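Local coordinates for protein anthranilate-CoA ligase (Stigmatella aurantiaca, PDB 4WV3) that belongs to the ANL superfamily of AMP-binding enzymes, which pair a large nucleotide-binding part with a smaller C-terminal domain, at residues L348-D353 and G364-R369; T395-F400 and Y407-R412. One frame throughout, in Å; residues are numbered along the deposited sequence.

Interaction 1. Residues L348-D353 and G364-R369; sequences LKLVDD and GNVLLR
The carbonyl oxygen of V351 is gripped twice by one residue of the facing strand: N365 donates to it from its backbone N, with N365 N to V351 O at 2.6 Å, and again from its side-chain amide, with N365 ND2 to V351 O at 3.0 Å. Such a double hold is a useful example of how an antiparallel strand pair can be fastened at its end, here where strand 347-351 gives way to a loop before the chain returns as 364-369. The two donors differ in quality. The backbone bond lies in the carbonyl plane, whereas the amide nitrogen sits 33° off that plane and makes the more bent link. N365 CG lies beside its own backbone N (chi1 -58°), which turns the amide back to the V351 carbonyl while OD1 receives K398 NZ of the next strand. A water donates to both N365 OD1 and D353 OD1. V351 N returns a bond to N365 O, on a lone pair, and farther along L367 N meets K349 O at 2.9 Å. Apolar contacts form on both faces. On the face with V351 and L367, the L367 CD1 methyl lies 3.8 Å from V351 CG2, the two side chains crossing at about a right angle, and it also touches the CE of K349, whose ammonium end makes a cation-pi contact with W392. On the reverse face, where V366 also touches T395 and Y399 of the neighbouring strand 392-401, L350 and V366 lie side by side, with L350 CD2 3.7 Å from V366 CG2.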
loop_
_atom_site.group_PDB
_atom_site.type_symbol
_atom_site.label_atom_id
_atom_site.label_comp_id
_atom_site.label_asym_id
_atom_site.label_seq_id
_atom_site.Cartn_x
_atom_site.Cartn_y
_atom_site.Cartn_z
ATOM N N LEU A 348 7.443 16.216 -10.941
ATOM C CA LEU A 348 8.554 15.653 -10.177
ATOM C C LEU A 348 9.767 16.575 -10.139
ATOM O O LEU A 348 9.913 17.463 -10.979
ATOM C CB LEU A 348 8.970 14.306 -10.767
ATOM C CG LEU A 348 8.301 13.016 -10.293
ATOM C CD1 LEU A 348 6.842 13.219 -9.921
ATOM C CD2 LEU A 348 8.426 11.990 -11.400
ATOM N N LYS A 349 10.614 16.361 -9.166
ATOM C CA LYS A 349 11.829 17.129 -8.965
ATOM C C LYS A 349 12.854 16.304 -8.178
ATOM O O LYS A 349 12.497 15.674 -7.258
ATOM C CB LYS A 349 11.472 18.401 -8.228
ATOM C CG LYS A 349 12.439 19.526 -8.421
ATOM C CD LYS A 349 11.811 20.857 -8.170
ATOM C CE LYS A 349 11.592 21.071 -6.718
ATOM N NZ LYS A 349 11.564 22.501 -6.436
ATOM N N LEU A 350 14.110 16.273 -8.598
ATOM C CA LEU A 350 15.160 15.628 -7.815
ATOM C C LEU A 350 16.175 16.649 -7.314
ATOM O O LEU A 350 16.835 17.323 -8.104
ATOM C CB LEU A 350 15.861 14.545 -8.637
ATOM C CG LEU A 350 15.006 13.342 -9.039
ATOM C CD1 LEU A 350 15.838 12.329 -9.808
ATOM C CD2 LEU A 350 14.370 12.701 -7.816
ATOM N N VAL A 351 16.298 16.755 -5.995
ATOM C CA VAL A 351 17.167 17.758 -5.392
ATOM C C VAL A 351 18.195 17.142 -4.451
ATOM O O VAL A 351 17.999 16.040 -3.935
ATOM C CB VAL A 351 16.348 18.807 -4.615
ATOM C CG1 VAL A 351 15.457 19.594 -5.563
ATOM C CG2 VAL A 351 15.519 18.135 -3.530
ATOM N N ASP A 352 19.292 17.859 -4.229
ATOM C CA ASP A 352 20.299 17.428 -3.267
ATOM C C ASP A 352 19.810 17.658 -1.840
ATOM O O ASP A 352 18.671 18.074 -1.625
ATOM C CB ASP A 352 21.636 18.139 -3.506
ATOM C CG ASP A 352 21.490 19.647 -3.641
ATOM O OD1 ASP A 352 20.535 20.220 -3.073
ATOM O OD2 ASP A 352 22.342 20.263 -4.315
ATOM N N ASP A 353 20.676 17.402 -0.866
ATOM C CA ASP A 353 20.295 17.533 0.537
ATOM C C ASP A 353 20.235 18.988 1.011
ATOM O O ASP A 353 20.054 19.253 2.200
ATOM C CB ASP A 353 21.223 16.704 1.429
ATOM C CG ASP A 353 21.049 15.210 1.218
ATOM O OD1 ASP A 353 20.178 14.612 1.884
ATOM O OD2 ASP A 353 21.778 14.634 0.382
ATOM N N GLY A 364 19.172 11.952 -6.258
ATOM C CA GLY A 364 18.632 13.110 -5.573
ATOM C C GLY A 364 17.391 12.766 -4.775
ATOM O O GLY A 364 16.831 11.678 -4.917
ATOM N N ASN A 365 16.962 13.694 -3.927
ATOM C CA ASN A 365 15.751 13.502 -3.139
ATOM C C ASN A 365 14.502 13.793 -3.964
ATOM O O ASN A 365 14.483 14.724 -4.767
ATOM C CB ASN A 365 15.778 14.383 -1.888
ATOM C CG ASN A 365 16.986 14.112 -1.012
ATOM O OD1 ASN A 365 16.977 13.195 -0.190
ATOM N ND2 ASN A 365 18.033 14.910 -1.185
ATOM N N VAL A 366 13.463 12.991 -3.763
ATOM C CA VAL A 366 12.235 13.126 -4.539
ATOM C C VAL A 366 11.292 14.182 -3.976
ATOM O O VAL A 366 10.861 14.097 -2.826
ATOM C CB VAL A 366 11.480 11.788 -4.632
ATOM C CG1 VAL A 366 10.120 11.990 -5.282
ATOM C CG2 VAL A 366 12.298 10.782 -5.408
ATOM N N LEU A 367 10.976 15.178 -4.797
ATOM C CA LEU A 367 9.959 16.163 -4.455
ATOM C C LEU A 367 8.773 16.031 -5.404
ATOM O O LEU A 367 8.922 16.126 -6.622
ATOM C CB LEU A 367 10.531 17.580 -4.495
ATOM C CG LEU A 367 11.400 17.978 -3.300
ATOM C CD1 LEU A 367 11.950 19.385 -3.473
ATOM C CD2 LEU A 367 10.605 17.867 -2.007
ATOM N N LEU A 368 7.595 15.803 -4.835
ATOM C CA LEU A 368 6.392 15.571 -5.623
ATOM C C LEU A 368 5.437 16.759 -5.574
ATOM O O LEU A 368 5.147 17.294 -4.505
ATOM C CB LEU A 368 5.679 14.308 -5.136
ATOM C CG LEU A 368 4.272 14.054 -5.679
ATOM C CD1 LEU A 368 4.297 13.867 -7.190
ATOM C CD2 LEU A 368 3.648 12.850 -4.991
ATOM N N ARG A 369 4.955 17.164 -6.744
ATOM C CA ARG A 369 3.960 18.223 -6.842
ATOM C C ARG A 369 2.622 17.609 -7.239
ATOM O O ARG A 369 2.479 17.069 -8.335
ATOM C CB ARG A 369 4.402 19.266 -7.866
ATOM C CG ARG A 369 3.511 20.490 -7.952
ATOM C CD ARG A 369 4.164 21.554 -8.816
ATOM N NE ARG A 369 3.381 22.783 -8.873
ATOM C CZ ARG A 369 3.816 23.919 -9.409
ATOM N NH1 ARG A 369 5.034 23.982 -9.930
ATOM N NH2 ARG A 369 3.037 24.991 -9.420
HETATM O O HOH W 1 17.838 13.295 2.825
#

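Interaction 2. Residues T395-F400 and Y407-R412; sequences TGDKYF and YWHAGR. With 3UK (5'-O-[(S)-[(2-aminobenzoyl)oxy](hydroxy)phosphoryl]adenosine), chain C.
D397 and R412, paired across a hairpin, both reach the ribose of 5'-O-[(S)-[(2-aminobenzoyl)oxy](hydroxy)phosphoryl]adenosine (3UK). D397 OD2 accepts the sugar hydroxyl O24 of 3UK at 2.6 Å; OD1 is modelled so near the neighbouring hydroxyl O22 that the exact geometry there is doubtful. R412 NH1 adds a weak bond to 3UK O24, and the H409 ring turns one face to purine atom N16. A second shell fixes these groups. H409 NE2 donates to D397 OD1 at 3.2 Å, arriving from above the carboxylate, whose plane stands 86° from the ring. T395 OG1 donates to D397 OD2 on the anti side but tilted from the carboxylate plane. The R412 chain folds back at chi2 (-71°) and chi3, bringing its guanidinium over G396 O, and NH1 also bonds weakly to T395 O. H409 CA makes a CH-pi contact over the centre of the Y399 ring, 3.7 Å from its centroid, and Y399 OH is hydrogen-bonded to S339. At the far end W408 CB rests on one face of F400, with F400 CZ 3.5 Å away. A classic beta bulge, A410 and G411 both opposite K398, shifts the register; K398 N meets G411 O at 2.9 Å. The TGD sequence of 395-397 matches a signature motif of ANL enzymes, in which the aspartate holds the ribose hydroxyls.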
loop_
_atom_site.group_PDB
_atom_site.type_symbol
_atom_site.label_atom_id
_atom_site.label_comp_id
_atom_site.label_asym_id
_atom_site.label_seq_id
_atom_site.Cartn_x
_atom_site.Cartn_y
_atom_site.Cartn_z
ATOM N N THR A 395 9.032 12.657 -0.159
ATOM C CA THR A 395 8.640 11.276 0.101
ATOM C C THR A 395 9.686 10.527 0.920
ATOM O O THR A 395 9.409 9.456 1.462
ATOM C CB THR A 395 8.384 10.502 -1.207
ATOM O OG1 THR A 395 9.581 10.479 -1.996
ATOM C CG2 THR A 395 7.266 11.159 -2.004
ATOM N N GLY A 396 10.884 11.096 1.007
ATOM C CA GLY A 396 11.977 10.470 1.728
ATOM C C GLY A 396 12.666 9.402 0.900
ATOM O O GLY A 396 13.292 8.490 1.440
ATOM N N ASP A 397 12.551 9.522 -0.419
ATOM C CA ASP A 397 13.131 8.545 -1.334
ATOM C C ASP A 397 14.298 9.119 -2.127
ATOM O O ASP A 397 14.329 10.310 -2.437
ATOM C CB ASP A 397 12.068 8.025 -2.304
ATOM C CG ASP A 397 11.038 7.153 -1.624
ATOM O OD1 ASP A 397 11.435 6.201 -0.919
ATOM O OD2 ASP A 397 9.830 7.423 -1.786
ATOM N N LYS A 398 15.256 8.257 -2.450
ATOM C CA LYS A 398 16.353 8.621 -3.337
ATOM C C LYS A 398 16.119 8.003 -4.712
ATOM O O LYS A 398 15.879 6.802 -4.830
ATOM C CB LYS A 398 17.692 8.154 -2.763
ATOM C CG LYS A 398 18.265 9.061 -1.681
ATOM C CD LYS A 398 18.650 10.420 -2.248
ATOM C CE LYS A 398 19.564 11.188 -1.301
ATOM N NZ LYS A 398 18.914 11.467 0.007
ATOM N N TYR A 399 16.183 8.834 -5.747
ATOM C CA TYR A 399 15.949 8.382 -7.113
ATOM C C TYR A 399 16.998 8.942 -8.062
ATOM O O TYR A 399 17.648 9.945 -7.768
ATOM C CB TYR A 399 14.563 8.824 -7.589
ATOM C CG TYR A 399 13.485 7.768 -7.492
ATOM C CD1 TYR A 399 12.823 7.528 -6.295
ATOM C CD2 TYR A 399 13.114 7.023 -8.604
ATOM C CE1 TYR A 399 11.831 6.573 -6.204
ATOM C CE2 TYR A 399 12.123 6.061 -8.522
ATOM C CZ TYR A 399 11.486 5.841 -7.318
ATOM O OH TYR A 399 10.499 4.888 -7.222
ATOM N N PHE A 400 17.163 8.282 -9.204
ATOM C CA PHE A 400 17.948 8.836 -10.299
ATOM C C PHE A 400 17.271 8.515 -11.626
ATOM O O PHE A 400 16.491 7.567 -11.720
ATOM C CB PHE A 400 19.400 8.340 -10.271
ATOM C CG PHE A 400 19.558 6.876 -10.576
ATOM C CD1 PHE A 400 19.786 6.445 -11.875
ATOM C CD2 PHE A 400 19.502 5.934 -9.563
ATOM C CE1 PHE A 400 19.939 5.101 -12.159
ATOM C CE2 PHE A 400 19.657 4.587 -9.841
ATOM C CZ PHE A 400 19.877 4.171 -11.141
ATOM N N TYR A 407 12.882 6.486 -14.196
ATOM C CA TYR A 407 13.188 6.692 -12.784
ATOM C C TYR A 407 13.523 5.386 -12.070
ATOM O O TYR A 407 12.747 4.431 -12.104
ATOM C CB TYR A 407 12.014 7.377 -12.084
ATOM C CG TYR A 407 11.941 8.866 -12.325
ATOM C CD1 TYR A 407 11.570 9.372 -13.565
ATOM C CD2 TYR A 407 12.239 9.767 -11.311
ATOM C CE1 TYR A 407 11.502 10.735 -13.788
ATOM C CE2 TYR A 407 12.172 11.131 -11.525
ATOM C CZ TYR A 407 11.804 11.608 -12.764
ATOM O OH TYR A 407 11.738 12.966 -12.980
ATOM N N TRP A 408 14.680 5.356 -11.416
ATOM C CA TRP A 408 15.110 4.176 -10.674
ATOM C C TRP A 408 15.224 4.466 -9.184
ATOM O O TRP A 408 15.872 5.429 -8.773
ATOM C CB TRP A 408 16.442 3.657 -11.212
ATOM C CG TRP A 408 16.343 3.063 -12.579
ATOM C CD1 TRP A 408 16.219 3.736 -13.756
ATOM C CD2 TRP A 408 16.362 1.669 -12.913
ATOM N NE1 TRP A 408 16.157 2.851 -14.804
ATOM C CE2 TRP A 408 16.244 1.575 -14.314
ATOM C CE3 TRP A 408 16.469 0.493 -12.165
ATOM C CZ2 TRP A 408 16.229 0.352 -14.982
ATOM C CZ3 TRP A 408 16.452 -0.721 -12.829
ATOM C CH2 TRP A 408 16.332 -0.782 -14.224
ATOM N N HIS A 409 14.590 3.622 -8.377
ATOM C CA HIS A 409 14.588 3.792 -6.931
ATOM C C HIS A 409 15.918 3.357 -6.329
ATOM O O HIS A 409 16.264 2.177 -6.362
ATOM C CB HIS A 409 13.453 2.980 -6.310
ATOM C CG HIS A 409 13.223 3.271 -4.859
ATOM N ND1 HIS A 409 12.862 2.298 -3.953
ATOM C CD2 HIS A 409 13.293 4.429 -4.161
ATOM C CE1 HIS A 409 12.721 2.842 -2.758
ATOM N NE2 HIS A 409 12.976 4.134 -2.857
ATOM N N ALA A 410 16.663 4.312 -5.783
ATOM C CA ALA A 410 17.912 3.997 -5.103
ATOM C C ALA A 410 17.611 3.406 -3.732
ATOM O O ALA A 410 18.406 2.648 -3.179
ATOM C CB ALA A 410 18.775 5.240 -4.972
ATOM N N GLY A 411 16.447 3.758 -3.196
ATOM C CA GLY A 411 16.024 3.277 -1.894
ATOM C C GLY A 411 15.564 4.415 -1.010
ATOM O O GLY A 411 15.662 5.582 -1.393
ATOM N N ARG A 412 15.046 4.079 0.168
ATOM C CA ARG A 412 14.724 5.085 1.168
ATOM C C ARG A 412 16.001 5.831 1.522
ATOM O O ARG A 412 17.089 5.257 1.479
ATOM C CB ARG A 412 14.141 4.435 2.424
ATOM C CG ARG A 412 12.777 3.796 2.235
ATOM C CD ARG A 412 11.695 4.845 2.057
ATOM N NE ARG A 412 11.620 5.758 3.193
ATOM C CZ ARG A 412 10.708 6.717 3.323
ATOM N NH1 ARG A 412 9.784 6.889 2.385
ATOM N NH2 ARG A 412 10.717 7.504 4.390
HETATM C C10 3UK C . 8.036 3.066 -1.097
HETATM C C15 3UK C . 8.170 2.233 -3.442
HETATM C C17 3UK C . 9.911 1.767 -4.965
HETATM C C21 3UK C . 8.563 4.465 -1.252
HETATM C C26 3UK C . 1.937 3.028 -1.746
HETATM C C28 3UK C . 1.519 2.505 -4.066
HETATM O O01 3UK C . 3.522 2.017 -0.230
HETATM C C02 3UK C . 2.861 3.002 -0.473
HETATM O O03 3UK C . 2.620 3.963 0.547
HETATM P P04 3UK C . 3.414 3.917 1.925
HETATM O O05 3UK C . 2.896 5.072 2.839
HETATM O O06 3UK C . 4.993 4.117 1.721
HETATM C C07 3UK C . 5.477 4.811 0.560
HETATM C C08 3UK C . 6.926 4.464 0.378
HETATM O O09 3UK C . 7.048 3.097 -0.074
HETATM N N11 3UK C . 7.456 2.607 -2.317
HETATM C C12 3UK C . 6.120 2.456 -2.562
HETATM N N13 3UK C . 5.970 1.991 -3.834
HETATM C C14 3UK C . 7.225 1.845 -4.401
HETATM N N16 3UK C . 9.494 2.187 -3.742
HETATM N N18 3UK C . 9.068 1.386 -5.915
HETATM C C19 3UK C . 7.744 1.402 -5.697
HETATM N N20 3UK C . 6.848 0.992 -6.720
HETATM O O22 3UK C . 9.767 4.605 -0.520
HETATM C C23 3UK C . 7.527 5.305 -0.673
HETATM O O24 3UK C . 8.118 6.486 -0.093
HETATM O O25 3UK C . 3.144 2.595 2.623
HETATM C C27 3UK C . 2.362 2.471 -2.928
HETATM C C29 3UK C . 0.226 3.123 -3.989
HETATM C C30 3UK C . -0.199 3.683 -2.809
HETATM C C31 3UK C . 0.641 3.647 -1.669
HETATM N N32 3UK C . 0.191 4.242 -0.411
#

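How the interactions relate
Interactions 1 and 2 are successive pairings in one antiparallel sheet, with centres about 9 Å apart. Interaction 1 closes along the chain before interaction 2 opens, and in the sheet 364-369 lies between 347-351 and 392-401. The last of these then forms the hairpin with 407-412. The seam between the contacts includes G364 N, probably hydrogen-bonded to Y399 O at 2.9 Å, and V366 packed on the Y399 ring. Interaction 2 supplies five residues of the 3UK pocket; interaction 1 stands one strand farther back, with the V366 side chain about 8 Å from the ligand.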